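Local coordinates for protein 2-hydroxyisobutyryl-CoA synthetase (Aquincola tertiaricarbonis, PDB 6HDY) that is a synthetase of the ANL superfamily, with a large AMP-binding domain and a smaller C-terminal domain, at residues Phe88-Leu100 against Ser334-Thr346. Residues are numbered along the deposited sequence; the frame is centred on the assembly and turned at random.
Sequences FEARVPVVKKTDL and SQPMIRLLSGDLT. With 8LQ ([[(2~{R},3~{S},4~{R},5~{R})-5-(6-aminopurin-9-yl)-3,4-bis(oxidanyl)oxolan-2-yl]methoxy-oxidanyl-phosphoryl] (3~{S})-3-oxidanylbutanoate), chain C.
Arg339 lays its CD over one face of the Phe88 ring, a CH-pi contact with CD 3.7 Å from the ring centroid, and its guanidinium plane stands 73° from the ring. The contact lies in the AMP-binding part of this ANL-type synthetase, where the linker between helices 85-91 and 97-106 docks onto the chain leading into strand 340-347. A bend about the CG-CD bond (chi3 50°) turns NE and the guanidinium to the carboxyl end of helix 85-91, where NE donates to Val92 O at 2.9 Å. That donor sits above the carbonyl plane, and NH2 adds a weak bond to the same oxygen. The backbone oxygens of Phe88 and Glu89 lie over one guanidinium face, Val94 CG1 over the other; Glu307 pairs with NH1. The positive group thus rests against helix-end carbonyls, an arrangement that is probably electrostatically favourable.

Next to it the backbones form a single beta bridge between Val95 and Leu340: Val95 N donates to Arg339 O, and Leu341 N donates in return to Val95 O. On the other side of strand 340-347, Arg339 and Leu340 both face Tyr327, forming a G1 beta bulge. Beside the bridge, Val95 CG1, anti to its own N (chi1 175°), meets Met337 CE at 3.8 Å, while Leu100 CD2 approaches the same methyl tip to tip. Water 1 donates to both Pro93 O and Ile338 O, joining two carbonyls that cannot bond each other.

Toward the ligand, the bent Lys97 chain brings NZ to Ser342 O in a weak bond. Ser342 OG, also hydrogen-bonded to Pro325 O, accepts from Asp344 N in an ST turn, and the Asp344 carboxylate grips the ribose of 8LQ, OD1 meeting O2' and OD2 meeting O3', each at 2.6 Å.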
loop_
_atom_site.group_PDB
_atom_site.type_symbol
_atom_site.label_atom_id
_atom_site.label_comp_id
_atom_site.label_asym_id
_atom_site.label_seq_id
_atom_site.Cartn_x
_atom_site.Cartn_y
_atom_site.Cartn_z
ATOM N N PHE A 88 -9.347 17.434 34.221
ATOM C CA PHE A 88 -9.029 17.170 32.826
ATOM C C PHE A 88 -10.148 17.634 31.883
ATOM O O PHE A 88 -9.871 18.382 30.950
ATOM C CB PHE A 88 -8.752 15.666 32.645
ATOM C CG PHE A 88 -8.031 15.281 31.378
ATOM C CD1 PHE A 88 -6.707 15.659 31.167
ATOM C CD2 PHE A 88 -8.656 14.493 30.414
ATOM C CE1 PHE A 88 -6.043 15.312 29.984
ATOM C CE2 PHE A 88 -7.975 14.101 29.256
ATOM C CZ PHE A 88 -6.681 14.532 29.040
ATOM N N GLU A 89 -11.410 17.227 32.142
ATOM C CA GLU A 89 -12.539 17.577 31.267
ATOM C C GLU A 89 -12.922 19.047 31.291
ATOM O O GLU A 89 -13.342 19.591 30.266
ATOM C CB GLU A 89 -13.768 16.700 31.545
ATOM C CG GLU A 89 -14.357 16.855 32.936
ATOM C CD GLU A 89 -15.359 15.799 33.357
ATOM O OE1 GLU A 89 -15.929 15.115 32.477
ATOM O OE2 GLU A 89 -15.595 15.678 34.579
ATOM N N ALA A 90 -12.786 19.678 32.459
ATOM C CA ALA A 90 -13.180 21.062 32.688
ATOM C C ALA A 90 -12.112 22.096 32.354
ATOM O O ALA A 90 -12.450 23.149 31.806
ATOM C CB ALA A 90 -13.651 21.232 34.130
ATOM N N ARG A 91 -10.836 21.813 32.690
ATOM C CA ARG A 91 -9.737 22.764 32.509
ATOM C C ARG A 91 -9.012 22.669 31.177
ATOM O O ARG A 91 -8.585 23.701 30.648
ATOM C CB ARG A 91 -8.714 22.669 33.661
ATOM C CG ARG A 91 -9.296 22.829 35.051
ATOM C CD ARG A 91 -8.245 22.548 36.109
ATOM N NE ARG A 91 -8.771 22.745 37.460
ATOM C CZ ARG A 91 -8.791 23.908 38.102
ATOM N NH1 ARG A 91 -9.293 23.988 39.327
ATOM N NH2 ARG A 91 -8.303 25.003 37.525
ATOM N N VAL A 92 -8.834 21.440 30.660
ATOM C CA VAL A 92 -8.101 21.203 29.418
ATOM C C VAL A 92 -8.982 21.494 28.190
ATOM O O VAL A 92 -9.990 20.811 27.976
ATOM C CB VAL A 92 -7.428 19.801 29.367
ATOM C CG1 VAL A 92 -6.554 19.637 28.124
ATOM C CG2 VAL A 92 -6.622 19.524 30.629
ATOM N N PRO A 93 -8.608 22.509 27.364
ATOM C CA PRO A 93 -9.399 22.791 26.151
ATOM C C PRO A 93 -9.262 21.673 25.118
ATOM O O PRO A 93 -8.176 21.091 24.980
ATOM C CB PRO A 93 -8.790 24.099 25.636
ATOM C CG PRO A 93 -7.372 24.054 26.099
ATOM C CD PRO A 93 -7.418 23.391 27.447
ATOM N N VAL A 94 -10.354 21.361 24.410
ATOM C CA VAL A 94 -10.305 20.344 23.362
ATOM C C VAL A 94 -9.527 20.848 22.140
ATOM O O VAL A 94 -9.555 22.039 21.816
ATOM C CB VAL A 94 -11.689 19.784 22.933
ATOM C CG1 VAL A 94 -12.351 19.021 24.063
ATOM C CG2 VAL A 94 -12.609 20.880 22.381
ATOM N N VAL A 95 -8.862 19.930 21.454
ATOM C CA VAL A 95 -8.161 20.226 20.210
ATOM C C VAL A 95 -9.159 19.954 19.085
ATOM O O VAL A 95 -9.848 18.945 19.122
ATOM C CB VAL A 95 -6.899 19.352 20.041
ATOM C CG1 VAL A 95 -6.253 19.583 18.663
ATOM C CG2 VAL A 95 -5.905 19.604 21.177
ATOM N N LYS A 96 -9.248 20.862 18.120
ATOM C CA LYS A 96 -10.074 20.715 16.921
ATOM C C LYS A 96 -9.146 20.390 15.731
ATOM O O LYS A 96 -7.974 20.770 15.745
ATOM C CB LYS A 96 -10.861 22.008 16.651
ATOM C CG LYS A 96 -12.010 22.263 17.628
ATOM C CD LYS A 96 -12.603 23.652 17.432
ATOM C CE LYS A 96 -13.850 23.893 18.252
ATOM N NZ LYS A 96 -14.313 25.308 18.156
ATOM N N LYS A 97 -9.668 19.698 14.702
ATOM C CA LYS A 97 -8.905 19.382 13.480
ATOM C C LYS A 97 -8.442 20.685 12.768
ATOM O O LYS A 97 -7.326 20.742 12.244
ATOM C CB LYS A 97 -9.721 18.484 12.545
ATOM C CG LYS A 97 -9.375 16.997 12.666
ATOM C CD LYS A 97 -10.467 16.190 13.346
ATOM C CE LYS A 97 -11.514 15.691 12.391
ATOM N NZ LYS A 97 -12.879 15.819 12.976
ATOM N N THR A 98 -9.256 21.755 12.850
ATOM C CA THR A 98 -8.914 23.073 12.309
ATOM C C THR A 98 -7.670 23.652 13.031
ATOM O O THR A 98 -6.891 24.366 12.391
ATOM C CB THR A 98 -10.105 24.047 12.413
ATOM O OG1 THR A 98 -10.409 24.269 13.787
ATOM C CG2 THR A 98 -11.348 23.544 11.693
ATOM N N ASP A 99 -7.475 23.324 14.350
ATOM C CA ASP A 99 -6.316 23.799 15.121
ATOM C C ASP A 99 -5.037 23.138 14.631
ATOM O O ASP A 99 -4.013 23.790 14.545
ATOM C CB ASP A 99 -6.508 23.566 16.641
ATOM C CG ASP A 99 -7.727 24.251 17.243
ATOM O OD1 ASP A 99 -8.066 25.372 16.790
ATOM O OD2 ASP A 99 -8.312 23.693 18.192
ATOM N N LEU A 100 -5.113 21.848 14.268
ATOM C CA LEU A 100 -3.988 21.075 13.743
ATOM C C LEU A 100 -3.516 21.628 12.386
ATOM O O LEU A 100 -2.310 21.762 12.155
ATOM C CB LEU A 100 -4.426 19.605 13.600
ATOM C CG LEU A 100 -4.163 18.647 14.764
ATOM C CD1 LEU A 100 -3.824 19.363 16.078
ATOM C CD2 LEU A 100 -5.266 17.640 14.888
ATOM N N SER A 334 5.200 11.265 19.527
ATOM C CA SER A 334 5.169 12.047 18.270
ATOM C C SER A 334 3.726 12.442 17.958
ATOM O O SER A 334 2.840 11.577 17.993
ATOM C CB SER A 334 5.775 11.254 17.108
ATOM O OG SER A 334 4.861 10.292 16.595
ATOM N N GLN A 335 3.484 13.751 17.676
ATOM C CA GLN A 335 2.136 14.301 17.437
ATOM C C GLN A 335 1.113 13.796 18.471
ATOM O O GLN A 335 0.060 13.294 18.082
ATOM C CB GLN A 335 1.674 14.068 15.984
ATOM C CG GLN A 335 2.551 14.843 14.968
ATOM C CD GLN A 335 2.034 14.694 13.546
ATOM O OE1 GLN A 335 1.731 13.594 13.083
ATOM N NE2 GLN A 335 1.943 15.798 12.814
ATOM N N PRO A 336 1.406 13.854 19.814
ATOM C CA PRO A 336 0.416 13.329 20.775
ATOM C C PRO A 336 -0.844 14.184 20.779
ATOM O O PRO A 336 -0.770 15.410 20.739
ATOM C CB PRO A 336 1.157 13.345 22.118
ATOM C CG PRO A 336 2.181 14.408 21.977
ATOM C CD PRO A 336 2.582 14.424 20.515
ATOM N N MET A 337 -1.981 13.531 20.756
ATOM C CA MET A 337 -3.283 14.191 20.758
ATOM C C MET A 337 -3.832 14.210 22.170
ATOM O O MET A 337 -3.984 13.151 22.786
ATOM C CB MET A 337 -4.279 13.469 19.834
ATOM C CG MET A 337 -3.982 13.551 18.349
ATOM S SD MET A 337 -3.865 15.172 17.564
ATOM C CE MET A 337 -4.999 16.049 18.333
ATOM N N ILE A 338 -4.068 15.415 22.704
ATOM C CA ILE A 338 -4.586 15.577 24.062
ATOM C C ILE A 338 -5.941 16.252 23.988
ATOM O O ILE A 338 -6.044 17.454 23.737
ATOM C CB ILE A 338 -3.595 16.273 25.049
ATOM C CG1 ILE A 338 -2.200 15.608 25.002
ATOM C CG2 ILE A 338 -4.161 16.260 26.476
ATOM C CD1 ILE A 338 -1.120 16.404 25.603
ATOM N N ARG A 339 -6.975 15.458 24.218
ATOM C CA ARG A 339 -8.368 15.870 24.180
ATOM C C ARG A 339 -8.752 16.344 22.782
ATOM O O ARG A 339 -9.267 17.442 22.607
ATOM C CB ARG A 339 -8.715 16.877 25.314
ATOM C CG ARG A 339 -8.983 16.135 26.596
ATOM C CD ARG A 339 -9.313 16.971 27.810
ATOM N NE ARG A 339 -10.365 17.965 27.608
ATOM C CZ ARG A 339 -11.669 17.747 27.740
ATOM N NH1 ARG A 339 -12.124 16.529 28.010
ATOM N NH2 ARG A 339 -12.530 18.739 27.581
ATOM N N LEU A 340 -8.505 15.499 21.774
ATOM C CA LEU A 340 -8.943 15.814 20.409
ATOM C C LEU A 340 -10.437 15.510 20.277
ATOM O O LEU A 340 -10.896 14.411 20.620
ATOM C CB LEU A 340 -8.133 15.077 19.317
ATOM C CG LEU A 340 -8.599 15.187 17.834
ATOM C CD1 LEU A 340 -8.378 16.600 17.272
ATOM C CD2 LEU A 340 -7.889 14.151 16.953
ATOM N N LEU A 341 -11.181 16.520 19.806
ATOM C CA LEU A 341 -12.611 16.464 19.552
ATOM C C LEU A 341 -12.834 15.666 18.243
ATOM O O LEU A 341 -12.288 16.029 17.207
ATOM C CB LEU A 341 -13.167 17.902 19.452
ATOM C CG LEU A 341 -14.639 18.076 19.023
ATOM C CD1 LEU A 341 -15.590 17.393 19.999
ATOM C CD2 LEU A 341 -14.996 19.550 18.915
ATOM N N SER A 342 -13.581 14.552 18.310
ATOM C CA SER A 342 -13.825 13.714 17.131
ATOM C C SER A 342 -14.845 14.323 16.204
ATOM O O SER A 342 -14.700 14.223 14.986
ATOM C CB SER A 342 -14.269 12.314 17.534
ATOM O OG SER A 342 -15.582 12.345 18.070
ATOM N N GLY A 343 -15.860 14.947 16.791
ATOM C CA GLY A 343 -16.992 15.521 16.079
ATOM C C GLY A 343 -18.003 14.445 15.725
ATOM O O GLY A 343 -18.888 14.670 14.899
ATOM N N ASP A 344 -17.871 13.254 16.352
ATOM C CA ASP A 344 -18.719 12.094 16.112
ATOM C C ASP A 344 -19.779 11.980 17.178
ATOM O O ASP A 344 -19.692 12.666 18.192
ATOM C CB ASP A 344 -17.870 10.816 16.045
ATOM C CG ASP A 344 -16.912 10.807 14.881
ATOM O OD1 ASP A 344 -17.341 11.132 13.761
ATOM O OD2 ASP A 344 -15.735 10.463 15.086
ATOM N N LEU A 345 -20.800 11.136 16.942
ATOM C CA LEU A 345 -21.841 10.892 17.921
ATOM C C LEU A 345 -21.839 9.421 18.309
ATOM O O LEU A 345 -21.725 8.543 17.449
ATOM C CB LEU A 345 -23.225 11.346 17.412
ATOM C CG LEU A 345 -24.295 11.489 18.471
ATOM C CD1 LEU A 345 -24.087 12.739 19.303
ATOM C CD2 LEU A 345 -25.685 11.504 17.849
ATOM N N THR A 346 -21.938 9.157 19.615
ATOM C CA THR A 346 -22.004 7.794 20.152
ATOM C C THR A 346 -22.812 7.783 21.455
ATOM O O THR A 346 -23.222 8.829 21.953
ATOM C CB THR A 346 -20.580 7.197 20.342
ATOM O OG1 THR A 346 -20.671 5.779 20.476
ATOM C CG2 THR A 346 -19.851 7.770 21.554
HETATM N N9 8LQ C . -15.173 6.270 11.612
HETATM C C8 8LQ C . -14.013 5.596 11.673
HETATM N N7 8LQ C . -14.243 4.400 12.205
HETATM C C5 8LQ C . -15.551 4.332 12.501
HETATM C C6 8LQ C . -16.340 3.354 12.999
HETATM N N6 8LQ C . -15.776 2.209 13.351
HETATM N N1 8LQ C . -17.663 3.531 13.179
HETATM C C2 8LQ C . -18.272 4.733 12.813
HETATM N N3 8LQ C . -17.457 5.696 12.235
HETATM C C4 8LQ C . -16.123 5.493 12.123
HETATM C CAA 8LQ C . -7.809 5.186 10.380
HETATM C CAZ 8LQ C . -9.116 4.470 10.815
HETATM O OAE 8LQ C . -9.621 3.696 9.731
HETATM C CAL 8LQ C . -10.210 5.459 11.262
HETATM C CAS 8LQ C . -10.497 6.488 10.161
HETATM O OAC 8LQ C . -11.194 6.179 9.199
HETATM O OAQ 8LQ C . -9.855 7.703 10.306
HETATM P PBC 8LQ C . -10.236 8.998 9.447
HETATM O OAH 8LQ C . -9.876 8.604 7.952
HETATM O OAD 8LQ C . -9.550 10.222 9.897
HETATM O "O5'" 8LQ C . -11.796 9.151 9.644
HETATM C "C5'" 8LQ C . -12.270 9.196 10.989
HETATM C "C4'" 8LQ C . -13.773 9.307 10.989
HETATM O "O4'" 8LQ C . -14.340 8.157 10.307
HETATM C "C3'" 8LQ C . -14.215 9.194 12.386
HETATM O "O3'" 8LQ C . -14.179 10.498 13.033
HETATM C "C2'" 8LQ C . -15.639 8.668 12.197
HETATM O "O2'" 8LQ C . -16.555 9.734 11.723
HETATM C "C1'" 8LQ C . -15.429 7.655 11.095
HETATM O O HOH W 1 -5.662 19.990 24.675
HETATM O O HOH W 2 -12.352 18.520 15.624
#